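PDB 4OM9: serine protease pet from Escherichia coli, which acts as a secreted serine protease and autotransporter enterotoxin of enteroaggregative strains, probably cleaving alpha-fodrin in host cells. Local coordinates for residues 739-745 / 759-765; 786-790 / 804-808. All blocks are in the same frame, centred on the assembly; numbering follows the deposited sequence.

Contact 1 of 2, residues 739-745 / 759-765; sequences ANFTAKN and AKLSFGS
Two adjacent rungs of the passenger domain's parallel beta-helix meet here, strand 740-744 against residues 759-765. They run side by side in the same direction, their end-to-end lines 15° apart. T742 faces S762, and A743 faces F763. The pairing is not a clean ladder. The segment 759-765 has no regular strand geometry, and a cis peptide bond precedes S762. The hydroxyl of S762 turns back to strand 740-744. Its OG sits between its own backbone N and carbonyl carbon (chi1 77°). There it accepts a short hydrogen bond from the backbone N of A743, 2.6 Å from N to OG. The fit is tight, with S762 CB 3.4 Å from T742 CA. The next link is ordinary backbone: G764 N donates to A743 O at 2.8 Å. The same A743 O also receives the CA-H of F763. At the other end, K760 N makes only a weak bond to A739 O.

The side chains sort onto two faces. Toward the core, F741 and F763 meet at their CE1 atoms, 4.3 Å apart. F763 CE1 comes in at the edge of the F741 ring. A743 CB lies in the plane of the F763 ring, at its edge, 3.8 Å from CD1. L709 and I753 also pack on F741. On the other face, L761 reaches over with CD1, 3.3 Å from T742 OG1 and equally near N740 OD1. K760 runs alongside N740, pointing the same way. S765 OG is held by D787, outside the pair.

The chemistry implies that a side-chain hydroxyl does at A743 N what a backbone carbonyl does in a regular ladder. Together with G764 N to A743 O, this bond is consistent with the rungs staying in register although 759-765 is not a regular strand.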
ATOM      1  N   ALA A 739     -24.407  10.233 -16.502  1.00 78.81           N
ATOM      2  CA  ALA A 739     -23.871   9.062 -15.814  1.00 74.01           C
ATOM      3  C   ALA A 739     -24.298   7.732 -16.429  1.00 77.80           C
ATOM      4  O   ALA A 739     -24.905   7.696 -17.497  1.00 84.72           O
ATOM      5  CB  ALA A 739     -24.280   9.103 -14.362  1.00 72.64           C
ATOM      6  N   ASN A 740     -23.952   6.640 -15.749  1.00 61.14           N
ATOM      7  CA  ASN A 740     -24.365   5.295 -16.158  1.00 61.86           C
ATOM      8  C   ASN A 740     -24.994   4.489 -15.026  1.00 61.36           C
ATOM      9  O   ASN A 740     -24.434   4.350 -13.921  1.00 60.93           O
ATOM     10  CB  ASN A 740     -23.188   4.507 -16.729  1.00 62.93           C
ATOM     11  CG  ASN A 740     -22.761   5.003 -18.090  1.00 66.70           C
ATOM     12  OD1 ASN A 740     -23.591   5.191 -18.987  1.00 64.00           O
ATOM     13  ND2 ASN A 740     -21.464   5.232 -18.252  1.00 64.48           N
ATOM     14  N   PHE A 741     -26.173   3.964 -15.317  1.00 61.49           N
ATOM     15  CA  PHE A 741     -26.883   3.097 -14.404  1.00 61.18           C
ATOM     16  C   PHE A 741     -27.257   1.828 -15.161  1.00 62.22           C
ATOM     17  O   PHE A 741     -28.198   1.817 -15.955  1.00 64.23           O
ATOM     18  CB  PHE A 741     -28.110   3.806 -13.832  1.00 60.20           C
ATOM     19  CG  PHE A 741     -28.918   2.965 -12.886  1.00 59.88           C
ATOM     20  CD1 PHE A 741     -29.926   2.137 -13.361  1.00 60.39           C
ATOM     21  CD2 PHE A 741     -28.687   3.016 -11.522  1.00 59.13           C
ATOM     22  CE1 PHE A 741     -30.674   1.370 -12.502  1.00 60.14           C
ATOM     23  CE2 PHE A 741     -29.434   2.247 -10.649  1.00 58.88           C
ATOM     24  CZ  PHE A 741     -30.430   1.425 -11.139  1.00 59.38           C
ATOM     25  N   THR A 742     -26.500   0.769 -14.906  1.00 62.82           N
ATOM     26  CA  THR A 742     -26.622  -0.483 -15.627  1.00 65.64           C
ATOM     27  C   THR A 742     -27.107  -1.639 -14.750  1.00 69.75           C
ATOM     28  O   THR A 742     -26.553  -1.907 -13.686  1.00 68.85           O
ATOM     29  CB  THR A 742     -25.269  -0.874 -16.281  1.00 69.93           C
ATOM     30  OG1 THR A 742     -24.856   0.161 -17.179  1.00 74.31           O
ATOM     31  CG2 THR A 742     -25.376  -2.187 -17.049  1.00 72.13           C
ATOM     32  N   ALA A 743     -28.151  -2.319 -15.205  1.00 64.48           N
ATOM     33  CA  ALA A 743     -28.611  -3.540 -14.564  1.00 64.77           C
ATOM     34  C   ALA A 743     -28.622  -4.653 -15.598  1.00 66.20           C
ATOM     35  O   ALA A 743     -29.087  -4.453 -16.721  1.00 68.39           O
ATOM     36  CB  ALA A 743     -29.986  -3.350 -13.957  1.00 63.98           C
ATOM     37  N   LYS A 744     -28.112  -5.820 -15.222  1.00 66.90           N
ATOM     38  CA  LYS A 744     -27.933  -6.921 -16.163  1.00 68.37           C
ATOM     39  C   LYS A 744     -27.609  -8.233 -15.458  1.00 69.01           C
ATOM     40  O   LYS A 744     -27.339  -8.251 -14.256  1.00 68.33           O
ATOM     41  CB  LYS A 744     -26.818  -6.590 -17.154  1.00 69.05           C
ATOM     42  CG  LYS A 744     -25.438  -6.578 -16.530  1.00 68.98           C
ATOM     43  CD  LYS A 744     -24.392  -6.057 -17.505  1.00 69.54           C
ATOM     44  CE  LYS A 744     -23.016  -5.976 -16.847  1.00 69.47           C
ATOM     45  NZ  LYS A 744     -21.934  -5.603 -17.805  1.00 71.87           N
ATOM     46  N   ASN A 745     -27.634  -9.323 -16.223  1.00 70.54           N
ATOM     47  CA  ASN A 745     -27.216 -10.640 -15.741  1.00 71.27           C
ATOM     48  C   ASN A 745     -27.932 -11.111 -14.485  1.00 70.70           C
ATOM     49  O   ASN A 745     -27.335 -11.182 -13.421  1.00 70.26           O
ATOM     50  CB  ASN A 745     -25.708 -10.650 -15.489  1.00 71.53           C
ATOM     51  CG  ASN A 745     -24.914 -11.024 -16.725  1.00 82.15           C
ATOM     52  OD1 ASN A 745     -24.620 -10.178 -17.570  1.00 81.93           O
ATOM     53  ND2 ASN A 745     -24.566 -12.302 -16.838  1.00 82.26           N
ATOM     54  N   ALA A 759     -28.687  11.043 -18.863  1.00 61.05           N
ATOM     55  CA  ALA A 759     -28.135   9.781 -18.370  1.00 65.78           C
ATOM     56  C   ALA A 759     -28.391   8.659 -19.363  1.00 75.19           C
ATOM     57  O   ALA A 759     -29.060   8.859 -20.371  1.00 78.16           O
ATOM     58  CB  ALA A 759     -28.714   9.434 -17.008  1.00 65.25           C
ATOM     59  N   LYS A 760     -27.852   7.477 -19.083  1.00 82.75           N
ATOM     60  CA  LYS A 760     -27.931   6.379 -20.041  1.00 83.73           C
ATOM     61  C   LYS A 760     -28.314   5.054 -19.402  1.00 77.85           C
ATOM     62  O   LYS A 760     -28.437   4.961 -18.187  1.00 75.08           O
ATOM     63  CB  LYS A 760     -26.593   6.220 -20.764  1.00 84.11           C
ATOM     64  CG  LYS A 760     -26.104   7.468 -21.491  1.00 85.83           C
ATOM     65  CD  LYS A 760     -24.596   7.412 -21.685  1.00 85.03           C
ATOM     66  CE  LYS A 760     -24.179   6.328 -22.681  1.00 84.56           C
ATOM     67  NZ  LYS A 760     -24.554   6.702 -24.076  1.00 93.28           N
ATOM     68  N   LEU A 761     -28.554   4.055 -20.253  1.00 96.84           N
ATOM     69  CA  LEU A 761     -28.503   2.644 -19.864  1.00 92.97           C
ATOM     70  C   LEU A 761     -29.669   2.218 -18.940  1.00 85.85           C
ATOM     71  O   LEU A 761     -30.282   3.081 -18.301  1.00 87.68           O
ATOM     72  CB  LEU A 761     -27.122   2.382 -19.239  1.00 93.54           C
ATOM     73  CG  LEU A 761     -26.038   2.312 -20.328  1.00 96.15           C
ATOM     74  CD1 LEU A 761     -24.648   2.160 -19.748  1.00 87.06           C
ATOM     75  CD2 LEU A 761     -26.340   1.186 -21.320  1.00 93.00           C
ATOM     76  N   SER A 762     -30.014   0.920 -18.871  1.00117.23           N
ATOM     77  CA  SER A 762     -29.300  -0.217 -19.480  1.00108.27           C
ATOM     78  C   SER A 762     -30.127  -1.476 -19.672  1.00116.61           C
ATOM     79  O   SER A 762     -30.041  -2.124 -20.710  1.00122.90           O
ATOM     80  CB  SER A 762     -28.159  -0.649 -18.603  1.00105.37           C
ATOM     81  OG  SER A 762     -28.700  -1.400 -17.528  1.00106.81           O
ATOM     82  N   PHE A 763     -30.870  -1.821 -18.614  1.00 79.70           N
ATOM     83  CA  PHE A 763     -31.462  -3.149 -18.345  1.00 79.14           C
ATOM     84  C   PHE A 763     -31.189  -4.275 -19.344  1.00 83.08           C
ATOM     85  O   PHE A 763     -31.568  -4.196 -20.507  1.00 89.57           O
ATOM     86  CB  PHE A 763     -32.979  -3.031 -18.193  1.00 81.52           C
ATOM     87  CG  PHE A 763     -33.421  -1.959 -17.243  1.00 81.60           C
ATOM     88  CD1 PHE A 763     -32.832  -1.816 -16.007  1.00 74.11           C
ATOM     89  CD2 PHE A 763     -34.440  -1.093 -17.600  1.00 83.45           C
ATOM     90  CE1 PHE A 763     -33.247  -0.815 -15.138  1.00 70.99           C
ATOM     91  CE2 PHE A 763     -34.864  -0.101 -16.746  1.00 78.33           C
ATOM     92  CZ  PHE A 763     -34.268   0.040 -15.511  1.00 76.01           C
ATOM     93  N   GLY A 764     -30.557  -5.341 -18.872  1.00 85.62           N
ATOM     94  CA  GLY A 764     -30.392  -6.528 -19.686  1.00 94.11           C
ATOM     95  C   GLY A 764     -29.039  -6.676 -20.347  1.00 95.13           C
ATOM     96  O   GLY A 764     -28.488  -5.725 -20.906  1.00 93.25           O
ATOM     97  N   SER A 765     -28.511  -7.893 -20.276  1.00 90.56           N
ATOM     98  CA  SER A 765     -27.230  -8.227 -20.880  1.00 93.91           C
ATOM     99  C   SER A 765     -27.235  -7.941 -22.372  1.00106.24           C
ATOM    100  O   SER A 765     -27.918  -8.624 -23.135  1.00111.55           O
ATOM    101  CB  SER A 765     -26.900  -9.699 -20.636  1.00 96.08           C
ATOM    102  OG  SER A 765     -27.124 -10.057 -19.284  1.00 83.78           O
TER

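Contact 2 of 2, residues 786-790 / 804-808; sequences FDTSY and NNALW
Y790 and W808 lie side by side and point the same way, one from strand 788-791 and one from the following rung. At CB of Y790 the chain turns so that CG stands anti to the backbone N (chi1 164°). This carries the ring out along W808. CD2 then meets W808 CB at 3.5 Å. Next along the same edge, CE2 touches W808 CE3 at 3.3 Å, a close contact. The ring planes are 50° apart with centroids 5.6 Å apart, so the pair is oblique. At the tip, OH is hydrogen-bonded to G751 O and S793 N. These two bonds occupy the hydroxyl and probably limit the swing of the ring.

The backbones are joined loosely. Y790 N gives a weak bond to L807 O at 3.5 Å. W808 CA lies 3.1 Å from Y790 O, a CA-H...O contact, and the CA-H of A806 points at T788 O. Beyond them, F786 lays one face of its ring against A806 O. That residue is poorly ordered, so its very short distances are doubtful. The side chains of F786 and N805 cross at about a right angle, but this corner of the model is doubtful. N805 OD1 is bonded to S824.

Strand 788-791 lies between two neighbours in the beta-helix. Strand 747-755 takes the backbone bonds of S789, through A747 and V749, and V749 and I753 also pack on Y790. The segment 804-808 follows on the other side and is bonded in turn to S824 and L827. No helix takes part.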
ATOM      1  N   PHE A 786     -34.709 -12.103 -17.858  1.00173.27           N
ATOM      2  CA  PHE A 786     -34.520 -11.598 -19.207  1.00171.57           C
ATOM      3  C   PHE A 786     -33.083 -11.175 -19.597  1.00167.85           C
ATOM      4  O   PHE A 786     -32.945 -10.458 -20.563  1.00165.60           O
ATOM      5  CB  PHE A 786     -35.423 -10.390 -19.451  1.00164.72           C
ATOM      6  CG  PHE A 786     -36.887 -10.694 -19.423  1.00170.37           C
ATOM      7  CD1 PHE A 786     -37.506 -11.304 -20.498  1.00176.47           C
ATOM      8  CD2 PHE A 786     -37.653 -10.340 -18.330  1.00172.75           C
ATOM      9  CE1 PHE A 786     -38.860 -11.573 -20.470  1.00176.98           C
ATOM     10  CE2 PHE A 786     -39.004 -10.610 -18.296  1.00173.53           C
ATOM     11  CZ  PHE A 786     -39.609 -11.227 -19.367  1.00175.74           C
ATOM     12  N   ASP A 787     -32.013 -11.495 -18.868  1.00 91.02           N
ATOM     13  CA  ASP A 787     -31.977 -11.887 -17.472  1.00 91.70           C
ATOM     14  C   ASP A 787     -32.039 -10.642 -16.591  1.00 86.71           C
ATOM     15  O   ASP A 787     -31.117 -10.368 -15.845  1.00 79.20           O
ATOM     16  CB  ASP A 787     -30.712 -12.696 -17.185  1.00 95.79           C
ATOM     17  CG  ASP A 787     -29.490 -12.142 -17.900  1.00 88.63           C
ATOM     18  OD1 ASP A 787     -29.441 -10.915 -18.145  1.00 85.36           O
ATOM     19  OD2 ASP A 787     -28.582 -12.933 -18.221  1.00 89.41           O
ATOM     20  N   THR A 788     -33.111  -9.865 -16.693  1.00 86.10           N
ATOM     21  CA  THR A 788     -33.183  -8.640 -15.905  1.00 78.05           C
ATOM     22  C   THR A 788     -34.598  -8.127 -15.745  1.00 77.64           C
ATOM     23  O   THR A 788     -35.306  -7.902 -16.726  1.00 81.57           O
ATOM     24  CB  THR A 788     -32.322  -7.510 -16.529  1.00 79.30           C
ATOM     25  OG1 THR A 788     -30.947  -7.921 -16.583  1.00 78.31           O
ATOM     26  CG2 THR A 788     -32.429  -6.231 -15.702  1.00 76.38           C
ATOM     27  N   SER A 789     -35.017  -7.940 -14.501  1.00 76.19           N
ATOM     28  CA  SER A 789     -36.295  -7.293 -14.254  1.00 75.65           C
ATOM     29  C   SER A 789     -36.063  -6.039 -13.426  1.00 74.01           C
ATOM     30  O   SER A 789     -35.145  -5.985 -12.606  1.00 73.05           O
ATOM     31  CB  SER A 789     -37.276  -8.232 -13.551  1.00 75.80           C
ATOM     32  OG  SER A 789     -36.984  -8.323 -12.167  1.00 74.75           O
ATOM     33  N   TYR A 790     -36.891  -5.033 -13.682  1.00 73.87           N
ATOM     34  CA  TYR A 790     -36.896  -3.788 -12.945  1.00 72.50           C
ATOM     35  C   TYR A 790     -38.325  -3.415 -12.599  1.00 72.16           C
ATOM     36  O   TYR A 790     -39.256  -3.844 -13.292  1.00 73.30           O
ATOM     37  CB  TYR A 790     -36.226  -2.670 -13.754  1.00 72.90           C
ATOM     38  CG  TYR A 790     -36.555  -1.305 -13.211  1.00 71.91           C
ATOM     39  CD1 TYR A 790     -35.880  -0.794 -12.111  1.00 70.55           C
ATOM     40  CD2 TYR A 790     -37.582  -0.550 -13.763  1.00 72.46           C
ATOM     41  CE1 TYR A 790     -36.204   0.441 -11.594  1.00 69.76           C
ATOM     42  CE2 TYR A 790     -37.911   0.678 -13.255  1.00 71.68           C
ATOM     43  CZ  TYR A 790     -37.226   1.170 -12.174  1.00 70.32           C
ATOM     44  OH  TYR A 790     -37.571   2.400 -11.677  1.00 69.68           O
ATOM     45  N   ASN A 804     -31.709  -4.623 -24.148  1.00105.07           N
ATOM     46  CA  ASN A 804     -31.476  -5.950 -24.700  1.00110.17           C
ATOM     47  C   ASN A 804     -32.029  -6.998 -23.759  1.00103.78           C
ATOM     48  O   ASN A 804     -31.326  -7.466 -22.864  1.00 99.72           O
ATOM     49  CB  ASN A 804     -29.995  -6.205 -24.956  1.00108.72           C
ATOM     50  CG  ASN A 804     -29.468  -5.415 -26.121  1.00109.68           C
ATOM     51  OD1 ASN A 804     -29.930  -4.307 -26.392  1.00110.44           O
ATOM     52  ND2 ASN A 804     -28.497  -5.980 -26.830  1.00117.96           N
ATOM     53  N   ASN A 805     -33.304  -7.321 -23.954  1.00 89.33           N
ATOM     54  CA  ASN A 805     -33.978  -8.392 -23.237  1.00 89.82           C
ATOM     55  C   ASN A 805     -34.214  -7.967 -21.785  1.00 88.42           C
ATOM     56  O   ASN A 805     -33.282  -7.858 -21.004  1.00 87.16           O
ATOM     57  CB  ASN A 805     -33.158  -9.692 -23.363  1.00 89.31           C
ATOM     58  CG  ASN A 805     -33.963 -10.941 -23.048  1.00 88.51           C
ATOM     59  OD1 ASN A 805     -35.169 -10.882 -22.826  1.00 90.92           O
ATOM     60  ND2 ASN A 805     -33.282 -12.080 -23.001  1.00 95.91           N
ATOM     61  N   ALA A 806     -35.472  -7.696 -21.449  1.00129.08           N
ATOM     62  CA  ALA A 806     -35.852  -7.133 -20.150  1.00124.82           C
ATOM     63  C   ALA A 806     -37.403  -7.357 -20.014  1.00128.56           C
ATOM     64  O   ALA A 806     -37.879  -8.247 -20.716  1.00133.95           O
ATOM     65  CB  ALA A 806     -35.386  -5.696 -20.069  1.00120.31           C
ATOM     66  N   LEU A 807     -38.242  -6.654 -19.227  1.00113.84           N
ATOM     67  CA  LEU A 807     -38.178  -5.264 -18.770  1.00110.96           C
ATOM     68  C   LEU A 807     -38.887  -5.034 -17.449  1.00105.55           C
ATOM     69  O   LEU A 807     -38.751  -5.814 -16.510  1.00102.19           O
ATOM     70  CB  LEU A 807     -38.809  -4.347 -19.815  1.00117.12           C
ATOM     71  CG  LEU A 807     -38.049  -3.122 -20.307  1.00112.87           C
ATOM     72  CD1 LEU A 807     -37.054  -2.656 -19.270  1.00111.55           C
ATOM     73  CD2 LEU A 807     -37.390  -3.441 -21.625  1.00113.01           C
ATOM     74  N   TRP A 808     -39.661  -3.953 -17.390  1.00 84.25           N
ATOM     75  CA  TRP A 808     -40.320  -3.580 -16.147  1.00 84.04           C
ATOM     76  C   TRP A 808     -41.807  -3.777 -16.143  1.00 85.99           C
ATOM     77  O   TRP A 808     -42.434  -3.993 -17.179  1.00 90.46           O
ATOM     78  CB  TRP A 808     -40.032  -2.120 -15.751  1.00 80.00           C
ATOM     79  CG  TRP A 808     -40.054  -1.077 -16.817  1.00 78.73           C
ATOM     80  CD1 TRP A 808     -39.913  -1.255 -18.155  1.00 84.03           C
ATOM     81  CD2 TRP A 808     -40.196   0.328 -16.615  1.00 76.40           C
ATOM     82  NE1 TRP A 808     -39.973  -0.049 -18.809  1.00 85.78           N
ATOM     83  CE2 TRP A 808     -40.141   0.944 -17.880  1.00 78.81           C
ATOM     84  CE3 TRP A 808     -40.369   1.127 -15.486  1.00 74.86           C
ATOM     85  CZ2 TRP A 808     -40.253   2.314 -18.050  1.00 78.09           C
ATOM     86  CZ3 TRP A 808     -40.479   2.484 -15.653  1.00 74.96           C
ATOM     87  CH2 TRP A 808     -40.433   3.067 -16.930  1.00 76.60           C
TER

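How the contacts relate
The two contacts come in series along the chain: contact 1 (739-745 with 759-765) closes before contact 2 (786-790 with 804-808) opens. Their centres are 10 Å apart, and both lie on the same side of the chain's centre, far along the beta-helix from the protease region. They touch directly. D787 OD1 is 2.7 Å from S765 OG, a probable hydrogen bond, and T788 OG1 packs against K744 and G764. F763 belongs to contact 1 and Y790 to contact 2, so their stacked rings bridge the two. Strand 747-755 lies between the two segments of contact 1 and next to the first segment of contact 2. Successive rungs are thus tied into one continuous stalk.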